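Local atomic coordinates of putative DNA helicase (Lactobacillus plantarum, PDB entry 3DMN), a protein that probably unwinds duplex DNA at the expense of ATP as a UvrD-like helicase, represented here by its C-terminal domain. Residues D13-L19 with R162-Y168; V47-V51 with A80-E86; V118-N124 with E147-V153; A65-L71 with V102-F108. All coordinates share one frame; numbering follows the deposited sequence. Where two conformers were deposited one is given.

How the contacts relate
Contacts 3 and 4 are sheet contacts: each pairs two parallel strands, and they meet side by side because strand 64-68 of contact 4 neighbours strand 118-121 of contact 3. Contact 3 lies nearest the centre of the chain and is buried, whereas contact 4 runs out into more exposed turns. Contact 2 joins helix 43-59 to the end of helix 71-82 on one face of that sheet, its apolar side on Ile66 and Trp121. Contacts 1 and 2 are partly buried, their centres about 28 Å apart; Phe14 of contact 1 packs on Leu148 and Leu150 of contact 3. Backbone bonds dominate the sheet; at the periphery side chains carry the contacts, through a salt bridge in contact 2 and through bonds to backbone atoms and a ring pair in contact 1.

Contact 1. Residues D13-L19 with R162-Y168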
# COMPACT_ATOMS: atom_id res chain seq x y z
N ASP A 13 10.01 -3.90 10.86
CA ASP A 13 9.49 -4.89 11.78
C ASP A 13 8.13 -5.47 11.36
O ASP A 13 7.91 -6.67 11.50
CB ASP A 13 9.38 -4.30 13.18
CG ASP A 13 10.70 -4.23 13.88
OD1 ASP A 13 11.75 -4.71 13.35
OD2 ASP A 13 10.73 -3.66 15.01
N PHE A 14 7.23 -4.61 10.93
CA PHE A 14 5.96 -5.08 10.38
C PHE A 14 6.18 -6.00 9.16
O PHE A 14 5.67 -7.15 9.10
CB PHE A 14 5.11 -3.87 10.00
CG PHE A 14 3.84 -4.24 9.28
CD1 PHE A 14 2.68 -4.51 10.00
CD2 PHE A 14 3.79 -4.23 7.89
CE1 PHE A 14 1.47 -4.86 9.34
CE2 PHE A 14 2.61 -4.57 7.22
CZ PHE A 14 1.44 -4.86 7.93
N THR A 15 6.99 -5.53 8.20
CA THR A 15 7.15 -6.32 6.99
C THR A 15 7.87 -7.65 7.20
O THR A 15 7.53 -8.65 6.56
CB THR A 15 7.82 -5.52 5.87
OG1 THR A 15 9.16 -5.15 6.26
CG2 THR A 15 7.01 -4.28 5.54
N LYS A 16 8.85 -7.69 8.11
CA LYS A 16 9.62 -8.93 8.30
C LYS A 16 8.68 -10.08 8.70
O LYS A 16 8.92 -11.23 8.36
CB LYS A 16 10.74 -8.74 9.33
CG LYS A 16 10.26 -8.67 10.76
CD LYS A 16 11.33 -8.20 11.70
CE LYS A 16 10.72 -8.07 13.09
NZ LYS A 16 11.92 -7.67 13.99
N GLU A 17 7.59 -9.76 9.40
CA GLU A 17 6.73 -10.80 9.97
C GLU A 17 5.75 -11.33 8.93
O GLU A 17 5.00 -12.28 9.20
CB GLU A 17 5.99 -10.26 11.18
CG GLU A 17 6.97 -9.86 12.30
CD GLU A 17 6.39 -9.99 13.71
OE1 GLU A 17 5.18 -10.11 13.88
OE2 GLU A 17 7.19 -9.86 14.67
N ILE A 18 5.75 -10.70 7.74
CA ILE A 18 4.91 -11.23 6.62
C ILE A 18 5.49 -12.55 6.09
O ILE A 18 4.75 -13.43 5.59
CB ILE A 18 4.77 -10.21 5.50
CG1 ILE A 18 4.08 -8.96 6.03
CG2 ILE A 18 3.91 -10.79 4.31
CD1 ILE A 18 4.03 -7.75 5.09
N LEU A 19 6.81 -12.66 6.15
CA LEU A 19 7.50 -13.87 5.68
C LEU A 19 7.48 -14.96 6.75
O LEU A 19 7.55 -14.66 7.93
CB LEU A 19 8.96 -13.56 5.33
CG LEU A 19 9.09 -12.51 4.22
CD1 LEU A 19 10.56 -12.22 3.90
CD2 LEU A 19 8.36 -12.95 2.94
N ARG A 162 -0.49 -13.48 11.30
CA ARG A 162 0.67 -13.83 12.13
C ARG A 162 1.40 -12.62 12.65
O ARG A 162 2.17 -12.74 13.60
CB ARG A 162 1.65 -14.73 11.37
CG ARG A 162 2.44 -14.07 10.21
CD ARG A 162 3.38 -15.08 9.52
NE ARG A 162 4.14 -15.88 10.52
CZ ARG A 162 5.19 -15.42 11.18
NH1 ARG A 162 5.63 -14.18 10.98
NH2 ARG A 162 5.83 -16.18 12.06
N VAL A 163 1.17 -11.46 12.06
CA VAL A 163 1.94 -10.26 12.49
C VAL A 163 1.51 -9.84 13.89
O VAL A 163 0.34 -9.78 14.20
CB VAL A 163 1.74 -9.10 11.50
CG1 VAL A 163 2.53 -7.88 11.95
CG2 VAL A 163 2.20 -9.52 10.10
N ASN A 164 2.50 -9.51 14.73
CA ASN A 164 2.25 -9.03 16.07
C ASN A 164 1.37 -7.78 16.00
O ASN A 164 1.73 -6.79 15.33
CB ASN A 164 3.63 -8.76 16.68
CG ASN A 164 3.59 -8.35 18.13
OD1 ASN A 164 2.58 -7.83 18.64
ND2 ASN A 164 4.72 -8.52 18.81
N HIS A 165 0.24 -7.80 16.72
CA HIS A 165 -0.68 -6.65 16.65
C HIS A 165 -0.06 -5.34 17.13
O HIS A 165 -0.53 -4.26 16.74
CB HIS A 165 -1.96 -6.89 17.42
CG HIS A 165 -2.86 -7.90 16.77
ND1 HIS A 165 -4.19 -8.06 17.13
CD2 HIS A 165 -2.64 -8.80 15.78
CE1 HIS A 165 -4.73 -9.01 16.39
NE2 HIS A 165 -3.81 -9.49 15.57
N ALA A 166 0.99 -5.42 17.93
CA ALA A 166 1.68 -4.21 18.39
C ALA A 166 2.36 -3.41 17.25
O ALA A 166 2.68 -2.22 17.39
CB ALA A 166 2.74 -4.58 19.44
N LEU A 167 2.65 -4.11 16.16
CA LEU A 167 3.48 -3.54 15.06
C LEU A 167 2.70 -2.69 14.07
O LEU A 167 3.27 -2.14 13.13
CB LEU A 167 4.22 -4.66 14.30
CG LEU A 167 5.25 -5.41 15.17
CD1 LEU A 167 5.85 -6.57 14.37
CD2 LEU A 167 6.37 -4.50 15.62
N TYR A 168 1.39 -2.63 14.23
CA TYR A 168 0.60 -1.78 13.35
C TYR A 168 -0.65 -1.31 14.03
O TYR A 168 -1.04 -1.89 15.07
CB TYR A 168 0.24 -2.55 12.05
CG TYR A 168 -0.63 -3.77 12.25
CD1 TYR A 168 -2.01 -3.69 12.02
CD2 TYR A 168 -0.08 -5.02 12.60
CE1 TYR A 168 -2.83 -4.83 12.15
CE2 TYR A 168 -0.89 -6.16 12.75
CZ TYR A 168 -2.27 -6.05 12.51
OH TYR A 168 -3.13 -7.13 12.61
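Phe14 has CG trans to its backbone N (chi1 173°), which swings the ring out to Tyr168, while Glu17, with CG trans to its own carbonyl carbon and an extended chain beyond, reaches across to Asn164. The two rings form an offset edge-to-face pair, the edge of Phe14 toward the face of Tyr168 with the planes at 76°. They come closest at Phe14 CE1 and Tyr168 CD2, 3.6 Å apart. Val163 adds CG1 at 3.9 Å from Phe14 CD1, a methyl of a beta-branched side chain that packs beside the ring.

Glu17 suits its place because its length lets it take the backbone N-H of Asn164: Glu17 OE1 lies 2.9 Å from Asn164 N, in a bond that is nearly straight (170°) and met almost along the C-O axis. The same carboxylate lies across Leu167, whose CD1 is 3.5 Å from Glu17 CD; the other methyl, CD2, touches CB of Asp13. Arg162 brings NH1 to Glu17 O at 2.7 Å, with the oxygen in the guanidinium plane and Leu19 O over one face. Asn164 OD1 accepts from Ala166 N at 3.0 Å, an Asx turn that shapes the loop receiving Glu17.

The contact thus fastens the C-terminal part of helix 9-16 and the following turn to the loop before strand 169-170. Phe14 also packs on Leu148 and Leu150 of strand 147-153, and Arg134 of helix 134-141 donates to Ile18 O.

Contact 2. Residues V47-V51 with A80-E86. With ACT (acetate ion), chain F.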
# COMPACT_ATOMS: atom_id res chain seq x y z
N VAL A 47 -11.95 3.06 -1.43
CA VAL A 47 -11.50 4.24 -2.18
C VAL A 47 -11.59 5.49 -1.26
O VAL A 47 -10.68 6.32 -1.27
CB VAL A 47 -12.34 4.40 -3.44
CG1 VAL A 47 -12.00 5.71 -4.14
CG2 VAL A 47 -12.09 3.20 -4.40
N ASP A 48 -12.65 5.61 -0.45
CA ASP A 48 -12.73 6.71 0.52
C ASP A 48 -11.44 6.75 1.37
O ASP A 48 -10.87 7.82 1.66
CB ASP A 48 -13.88 6.47 1.51
CG ASP A 48 -15.28 6.70 0.91
OD1 ASP A 48 -15.41 7.15 -0.26
OD2 ASP A 48 -16.28 6.56 1.68
N GLN A 49 -11.01 5.57 1.83
CA GLN A 49 -9.84 5.56 2.70
C GLN A 49 -8.58 5.95 1.96
O GLN A 49 -7.69 6.60 2.54
CB GLN A 49 -9.65 4.22 3.44
CG GLN A 49 -8.43 4.20 4.35
CD GLN A 49 -8.38 5.30 5.42
OE1 GLN A 49 -9.41 5.76 5.93
NE2 GLN A 49 -7.16 5.72 5.77
N VAL A 50 -8.46 5.54 0.70
CA VAL A 50 -7.32 5.97 -0.12
C VAL A 50 -7.30 7.51 -0.27
O VAL A 50 -6.26 8.16 -0.12
CB VAL A 50 -7.34 5.30 -1.50
CG1 VAL A 50 -6.24 5.85 -2.35
CG2 VAL A 50 -7.18 3.77 -1.34
N VAL A 51 -8.46 8.08 -0.57
CA VAL A 51 -8.56 9.55 -0.71
C VAL A 51 -8.11 10.25 0.59
O VAL A 51 -7.30 11.21 0.59
CB VAL A 51 -10.00 9.94 -1.08
CG1 VAL A 51 -10.25 11.44 -0.93
CG2 VAL A 51 -10.28 9.53 -2.54
N ALA A 80 -11.76 4.85 -10.34
CA ALA A 80 -12.50 5.32 -9.16
C ALA A 80 -11.86 6.60 -8.59
O ALA A 80 -12.56 7.56 -8.28
CB ALA A 80 -12.54 4.26 -8.11
N LEU A 81 -10.53 6.64 -8.52
CA LEU A 81 -9.89 7.80 -7.93
C LEU A 81 -10.07 9.04 -8.81
O LEU A 81 -10.26 10.16 -8.31
CB LEU A 81 -8.41 7.54 -7.72
CG LEU A 81 -8.09 6.60 -6.55
CD1 LEU A 81 -6.57 6.34 -6.64
CD2 LEU A 81 -8.45 7.25 -5.18
N LYS A 82 -10.05 8.85 -10.12
CA LYS A 82 -10.30 10.02 -11.01
C LYS A 82 -11.71 10.56 -10.78
O LYS A 82 -11.92 11.76 -10.80
CB LYS A 82 -10.09 9.64 -12.47
CG LYS A 82 -8.60 9.43 -12.79
CD LYS A 82 -8.42 9.22 -14.30
CE LYS A 82 -6.95 8.98 -14.69
NZ LYS A 82 -6.82 8.66 -16.19
N ALA A 83 -12.66 9.66 -10.53
CA ALA A 83 -14.03 10.06 -10.20
C ALA A 83 -14.16 10.65 -8.79
O ALA A 83 -15.24 11.14 -8.42
CB ALA A 83 -14.98 8.83 -10.41
N ARG A 84 -13.06 10.68 -8.03
CA ARG A 84 -13.03 11.42 -6.76
C ARG A 84 -12.30 12.74 -6.90
O ARG A 84 -12.05 13.43 -5.88
CB ARG A 84 -12.35 10.62 -5.63
CG ARG A 84 -13.01 9.28 -5.36
CD ARG A 84 -14.55 9.33 -5.23
NE ARG A 84 -15.00 7.98 -4.80
CZ ARG A 84 -14.92 7.52 -3.54
NH1 ARG A 84 -14.45 8.30 -2.55
NH2 ARG A 84 -15.33 6.25 -3.31
N GLY A 85 -11.98 13.12 -8.14
CA GLY A 85 -11.30 14.38 -8.42
C GLY A 85 -9.79 14.33 -8.23
O GLY A 85 -9.16 15.40 -8.23
N GLU A 86 -9.23 13.13 -8.08
CA GLU A 86 -7.77 13.01 -7.87
C GLU A 86 -7.08 13.14 -9.22
O GLU A 86 -7.62 12.70 -10.26
CB GLU A 86 -7.40 11.65 -7.30
CG GLU A 86 -8.01 11.37 -5.92
CD GLU A 86 -7.34 12.08 -4.74
OE1 GLU A 86 -6.37 12.86 -4.91
OE2 GLU A 86 -7.79 11.83 -3.59
C ACT F . -3.52 7.63 -16.15
O ACT F . -2.30 7.34 -16.29
OXT ACT F . -3.91 8.73 -16.59
CH3 ACT F . -4.48 6.67 -15.55
O HOH W 1 -6.93 13.04 -1.38
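Asp48 OD1 is held by two nitrogens of Arg84, NH1 at 2.7 Å and, more weakly, NH2 at 3.2 Å. The carboxylate and guanidinium planes stand 71° apart, so a single oxygen carries this salt bridge instead of the two groups lying flat in register. Arginine suits the place because it is long enough to reach helix 43-59 from the turn that ends helix 71-82 and has a second amino group to spare: NH2 also pairs with Glu44. A bend at chi2 (-47°) lays its flat end over Val47, whose CG1 sits above the centre of one guanidinium face, 3.5 Å from Arg84 CZ.

Beneath these polar groups the contact is apolar. Leu81 CD2 meets methyls of three valines, among them Val50 CG1 at 3.9 Å, while small Ala80 lets Val47 CG2 come close. A water donates both to Val51 O and to Glu86 OE2, linking helix 43-59 to the turn that follows helix 71-82. Helix 71-82 ends in a Schellman motif, with Glu86 N bonded to Leu81 O and Gly85 N to Lys82 O; Gly85 takes the positive phi that glycine tolerates readily. Val50 and Leu81 both rest on Ile66 of strand 64-68, two neighbouring helices covering one face of a parallel sheet, as in the alpha/beta folds of P-loop NTPases.

Contact 3. Residues V118-N124 with E147-V153; sequences VIVWNAN and ELTLVAV. With ACT (acetate ion), chain L; ACT (acetate ion), chain K.
Val118 to Trp121 pair in parallel with Leu148 to Val151, the two strands of a beta-alpha-beta crossover through helix 134-141. Backbone bonds zigzag between them: Thr149 N donates to Val118 O, Val120 N to Thr149 O at 2.8 Å, and Val151 N to Val120 O. Beyond Trp121 the chain turns, and Ala123 N joins a weak donor, Asn122 N, on Val151 O.

The apolar contacts divide between the two faces. On one, Val120 CB lies 3.9 Å from Leu150 CG, and Leu150 CD2 meets Ala123 CB. On the other, beside helix 43-59, Ile119 and Val151 lie alongside each other; beta-branched residues like these suit extended strands. In Trp121, chi1 near 171° turns the indole away from its own backbone N, which puts CZ3 3.9 Å from Val151 CG1 and CH2 near Val153 CG2. A leucine in its place would probably open a gap beside Val151 and Val153 and leave the nearby acetate without its indole N-H donor.

Polar side chains finish the pair. Trp121 NE1 donates almost straight (173°) to this acetate, probably from the crystallisation liquor, that Asn122 ND2 also binds. Asn122 OD1 accepts from Val153 N, while Asn124, its OD1 taken by Asn127, sends ND2 in the carbonyl plane to Val153 O at 2.9 Å.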
# COMPACT_ATOMS: atom_id res chain seq x y z
N VAL A 118 3.71 4.57 0.94
CA VAL A 118 3.03 3.62 0.07
C VAL A 118 1.65 3.39 0.65
O VAL A 118 1.50 3.23 1.86
CB VAL A 118 3.80 2.25 0.03
CG1 VAL A 118 2.94 1.17 -0.65
CG2 VAL A 118 5.14 2.44 -0.75
N ILE A 119 0.68 3.32 -0.24
CA ILE A 119 -0.65 2.77 0.14
C ILE A 119 -0.83 1.46 -0.61
O ILE A 119 -0.79 1.47 -1.84
CB ILE A 119 -1.76 3.74 -0.23
CG1 ILE A 119 -1.60 5.06 0.53
CG2 ILE A 119 -3.18 3.11 -0.00
CD1 ILE A 119 -2.52 6.22 -0.03
N VAL A 120 -0.94 0.34 0.11
CA VAL A 120 -1.17 -0.96 -0.52
C VAL A 120 -2.65 -1.09 -0.79
O VAL A 120 -3.47 -1.14 0.13
CB VAL A 120 -0.68 -2.13 0.38
CG1 VAL A 120 -0.86 -3.44 -0.33
CG2 VAL A 120 0.79 -1.90 0.74
N TRP A 121 -3.00 -1.21 -2.07
CA TRP A 121 -4.42 -1.27 -2.42
C TRP A 121 -4.97 -2.70 -2.34
O TRP A 121 -4.54 -3.64 -3.06
CB TRP A 121 -4.70 -0.67 -3.82
CG TRP A 121 -6.08 -0.92 -4.28
CD1 TRP A 121 -6.47 -1.69 -5.36
CD2 TRP A 121 -7.28 -0.48 -3.64
NE1 TRP A 121 -7.86 -1.71 -5.46
CE2 TRP A 121 -8.38 -0.99 -4.40
CE3 TRP A 121 -7.55 0.33 -2.52
CZ2 TRP A 121 -9.70 -0.71 -4.06
CZ3 TRP A 121 -8.89 0.58 -2.17
CH2 TRP A 121 -9.93 0.05 -2.94
N ASN A 122 -5.95 -2.84 -1.45
CA ASN A 122 -6.75 -4.07 -1.35
C ASN A 122 -5.94 -5.29 -0.92
O ASN A 122 -5.92 -6.33 -1.60
CB ASN A 122 -7.60 -4.35 -2.58
CG ASN A 122 -8.92 -5.01 -2.19
OD1 ASN A 122 -9.10 -5.28 -1.01
ND2 ASN A 122 -9.79 -5.33 -3.16
N ALA A 123 -5.33 -5.14 0.24
CA ALA A 123 -4.59 -6.20 0.91
C ALA A 123 -5.55 -7.16 1.63
O ALA A 123 -5.43 -7.35 2.86
CB ALA A 123 -3.63 -5.57 1.95
N ASN A 124 -6.47 -7.74 0.86
CA ASN A 124 -7.56 -8.47 1.47
C ASN A 124 -7.40 -9.98 1.32
O ASN A 124 -6.33 -10.47 0.88
CB ASN A 124 -8.92 -8.00 0.92
CG ASN A 124 -9.13 -8.40 -0.54
OD1 ASN A 124 -8.22 -8.91 -1.18
ND2 ASN A 124 -10.35 -8.15 -1.06
N GLU A 147 6.29 5.88 5.40
CA GLU A 147 4.88 5.70 5.78
C GLU A 147 4.29 4.54 4.98
O GLU A 147 4.50 4.45 3.80
CB GLU A 147 4.09 6.97 5.47
CG GLU A 147 2.75 7.07 6.20
CD GLU A 147 2.92 7.50 7.68
OE1 GLU A 147 3.99 8.05 8.02
OE2 GLU A 147 1.97 7.32 8.47
N LEU A 148 3.58 3.67 5.68
CA LEU A 148 2.97 2.51 5.04
C LEU A 148 1.53 2.37 5.51
O LEU A 148 1.27 2.31 6.72
CB LEU A 148 3.77 1.25 5.37
CG LEU A 148 3.16 -0.08 4.94
CD1 LEU A 148 3.06 -0.16 3.40
CD2 LEU A 148 3.95 -1.31 5.55
N THR A 149 0.62 2.28 4.54
CA THR A 149 -0.82 2.16 4.82
C THR A 149 -1.28 0.97 4.01
O THR A 149 -0.89 0.80 2.89
CB THR A 149 -1.61 3.40 4.30
OG1 THR A 149 -1.15 4.57 4.98
CG2 THR A 149 -3.12 3.22 4.59
N LEU A 150 -2.12 0.13 4.63
CA LEU A 150 -2.76 -0.99 3.91
C LEU A 150 -4.25 -0.79 4.00
O LEU A 150 -4.80 -0.64 5.09
CB LEU A 150 -2.40 -2.37 4.48
CG LEU A 150 -0.97 -2.86 4.25
CD1 LEU A 150 -0.00 -2.16 5.15
CD2 LEU A 150 -0.93 -4.37 4.59
N VAL A 151 -4.90 -0.85 2.84
CA VAL A 151 -6.38 -0.78 2.77
C VAL A 151 -6.89 -2.10 2.28
O VAL A 151 -6.43 -2.58 1.26
CB VAL A 151 -6.88 0.38 1.84
CG1 VAL A 151 -8.41 0.38 1.74
CG2 VAL A 151 -6.38 1.74 2.35
N ALA A 152 -7.86 -2.70 2.99
CA ALA A 152 -8.39 -4.01 2.56
C ALA A 152 -9.88 -3.84 2.42
O ALA A 152 -10.50 -3.19 3.25
CB ALA A 152 -8.11 -5.09 3.65
N VAL A 153 -10.44 -4.43 1.38
CA VAL A 153 -11.90 -4.43 1.15
C VAL A 153 -12.41 -5.81 1.55
O VAL A 153 -12.04 -6.85 0.94
CB VAL A 153 -12.23 -4.17 -0.31
CG1 VAL A 153 -13.76 -4.25 -0.51
CG2 VAL A 153 -11.74 -2.76 -0.68
C ACT L . -13.35 -5.83 -3.51
O ACT L . -13.02 -4.86 -4.23
OXT ACT L . -12.46 -6.45 -2.87
CH3 ACT L . -14.78 -6.25 -3.41
C ACT K . -9.64 -4.19 -6.59
O ACT K . -9.37 -3.19 -7.39
OXT ACT K . -8.71 -4.85 -6.02
CH3 ACT K . -11.04 -4.59 -6.29
O HOH W 2 0.77 5.76 3.39

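Contact 4. Residues A65-L71 with V102-F108; sequences AIIGKSL and VIVVPSF. With ACT (acetate ion), chain E.
Ile66 to Gly68 and Val104 to Pro106 are paired in parallel, a strand-to-strand contact within the central sheet that continues into the turns beyond. Strand 102-106 lies between strands 64-68 and 88-90, and strand 64-68 has strand 118-121 as its other neighbour. Ile66 is gripped through its backbone: its N donates to Ile103 O at 2.9 Å, and its O accepts from Val105 N. Gly68 N then reaches Val105 O, which also receives a CA-H...O contact from Ile67. Pro106 fits here because its backbone nitrogen, which lacks a hydrogen, faces away from strand 64-68.

Side chains line both faces. Ile66 CD1 packs on Val102 CG1 at 3.6 Å and on Val104 CG2, beneath Leu77 of helix 71-82. Opposite, Ala65 CB is pressed tightly against Ile103 CD1 at 3.4 Å, because Ile103 sets CG1 between its backbone N and carbonyl carbon (chi1 58°). Helix 71-82 carries the chain from strand 64-68 to strand 88-90, a crossover of the alpha/beta fold expected in the P-loop NTPase clan.

At the C-terminal ends of the strands Ser107 OG donates to Lys69 O at 2.8 Å, reinforcing the weak bond from Ser107 N to Gly68 O. With an alanine here, Lys69 O would probably lose its hydroxyl partner and the turn after strand 64-68 would be held less firmly. Ser70 caps helix 71-82 through OG to Glu73 N, Pro106 CB lies over the outer part of one face of the Phe108 ring, and Leu71 N lies at the edge of that ring, 4.0 Å from Phe108 CE1.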
# COMPACT_ATOMS: atom_id res chain seq x y z
N ALA A 65 3.05 6.60 -3.29
CA ALA A 65 2.67 5.68 -4.38
C ALA A 65 1.63 4.70 -3.89
O ALA A 65 1.73 4.22 -2.76
CB ALA A 65 3.84 4.93 -4.90
N ILE A 66 0.63 4.42 -4.71
CA ILE A 66 -0.33 3.38 -4.40
C ILE A 66 0.05 2.15 -5.21
O ILE A 66 0.22 2.24 -6.44
CB ILE A 66 -1.72 3.77 -4.84
CG1 ILE A 66 -2.10 5.10 -4.19
CG2 ILE A 66 -2.69 2.62 -4.51
CD1 ILE A 66 -3.45 5.68 -4.73
N ILE A 67 0.30 1.04 -4.52
CA ILE A 67 0.68 -0.22 -5.22
C ILE A 67 -0.47 -1.20 -5.20
O ILE A 67 -0.95 -1.59 -4.11
CB ILE A 67 1.94 -0.88 -4.59
CG1 ILE A 67 3.05 0.17 -4.51
CG2 ILE A 67 2.34 -2.10 -5.42
CD1 ILE A 67 4.40 -0.30 -3.89
N GLY A 68 -0.95 -1.56 -6.39
CA GLY A 68 -2.03 -2.58 -6.55
C GLY A 68 -1.37 -3.89 -7.03
O GLY A 68 -0.28 -3.87 -7.57
N LYS A 69 -2.04 -5.00 -6.85
CA LYS A 69 -1.41 -6.29 -7.17
C LYS A 69 -1.24 -6.46 -8.66
O LYS A 69 -0.18 -6.93 -9.10
CB LYS A 69 -2.24 -7.43 -6.60
CG LYS A 69 -1.61 -8.80 -6.88
CD LYS A 69 -2.38 -9.97 -6.18
CE LYS A 69 -3.80 -10.09 -6.69
NZ LYS A 69 -4.45 -11.36 -6.16
N SER A 70 -2.32 -6.19 -9.40
CA SER A 70 -2.36 -6.51 -10.80
C SER A 70 -2.76 -5.29 -11.60
O SER A 70 -3.34 -4.34 -11.05
CB SER A 70 -3.43 -7.60 -11.05
OG SER A 70 -4.73 -7.06 -10.79
N LEU A 71 -2.52 -5.33 -12.92
CA LEU A 71 -2.99 -4.22 -13.75
C LEU A 71 -4.51 -4.01 -13.62
O LEU A 71 -4.96 -2.88 -13.55
CB LEU A 71 -2.60 -4.39 -15.21
CG LEU A 71 -3.08 -3.26 -16.11
CD1 LEU A 71 -2.41 -1.93 -15.71
CD2 LEU A 71 -2.82 -3.61 -17.56
N VAL A 102 -0.89 11.73 -8.10
CA VAL A 102 -1.00 10.36 -7.52
C VAL A 102 -0.48 9.25 -8.46
O VAL A 102 -1.04 9.06 -9.54
CB VAL A 102 -2.48 10.06 -7.12
CG1 VAL A 102 -2.63 8.73 -6.43
CG2 VAL A 102 -3.04 11.18 -6.24
N ILE A 103 0.52 8.47 -8.05
CA ILE A 103 0.95 7.35 -8.91
C ILE A 103 0.29 6.07 -8.41
O ILE A 103 0.26 5.81 -7.20
CB ILE A 103 2.51 7.09 -9.02
CG1 ILE A 103 3.13 6.85 -7.67
CG2 ILE A 103 3.22 8.21 -9.81
CD1 ILE A 103 4.62 6.62 -7.73
N VAL A 104 -0.25 5.30 -9.36
CA VAL A 104 -0.79 3.98 -9.10
C VAL A 104 0.11 3.01 -9.88
O VAL A 104 0.27 3.17 -11.12
CB VAL A 104 -2.29 3.86 -9.58
CG1 VAL A 104 -2.72 2.42 -9.38
CG2 VAL A 104 -3.17 4.77 -8.73
N VAL A 105 0.67 2.04 -9.17
CA VAL A 105 1.81 1.25 -9.62
C VAL A 105 1.39 -0.22 -9.49
O VAL A 105 1.16 -0.69 -8.39
CB VAL A 105 3.10 1.48 -8.62
CG1 VAL A 105 4.33 0.68 -9.06
CG2 VAL A 105 3.47 2.96 -8.47
N PRO A 106 1.30 -0.96 -10.62
CA PRO A 106 1.13 -2.43 -10.41
C PRO A 106 2.37 -3.04 -9.76
O PRO A 106 3.49 -2.59 -10.04
CB PRO A 106 1.02 -2.98 -11.82
CG PRO A 106 0.65 -1.79 -12.66
CD PRO A 106 1.31 -0.61 -12.05
N SER A 107 2.19 -4.06 -8.94
CA SER A 107 3.29 -4.60 -8.13
C SER A 107 4.51 -4.90 -8.98
O SER A 107 5.65 -4.60 -8.60
CB SER A 107 2.88 -5.87 -7.38
OG SER A 107 2.45 -6.90 -8.27
N PHE A 108 4.27 -5.49 -10.15
CA PHE A 108 5.37 -5.88 -11.05
C PHE A 108 6.15 -4.72 -11.66
O PHE A 108 7.20 -4.96 -12.31
CB PHE A 108 4.85 -6.83 -12.16
CG PHE A 108 3.73 -6.28 -12.96
CD1 PHE A 108 2.40 -6.66 -12.69
CD2 PHE A 108 3.96 -5.36 -13.99
CE1 PHE A 108 1.33 -6.18 -13.43
CE2 PHE A 108 2.91 -4.85 -14.75
CZ PHE A 108 1.56 -5.28 -14.48
C ACT E . -6.99 -11.31 -8.35
O ACT E . -5.98 -10.69 -8.74
OXT ACT E . -6.95 -11.87 -7.21
CH3 ACT E . -8.15 -11.36 -9.27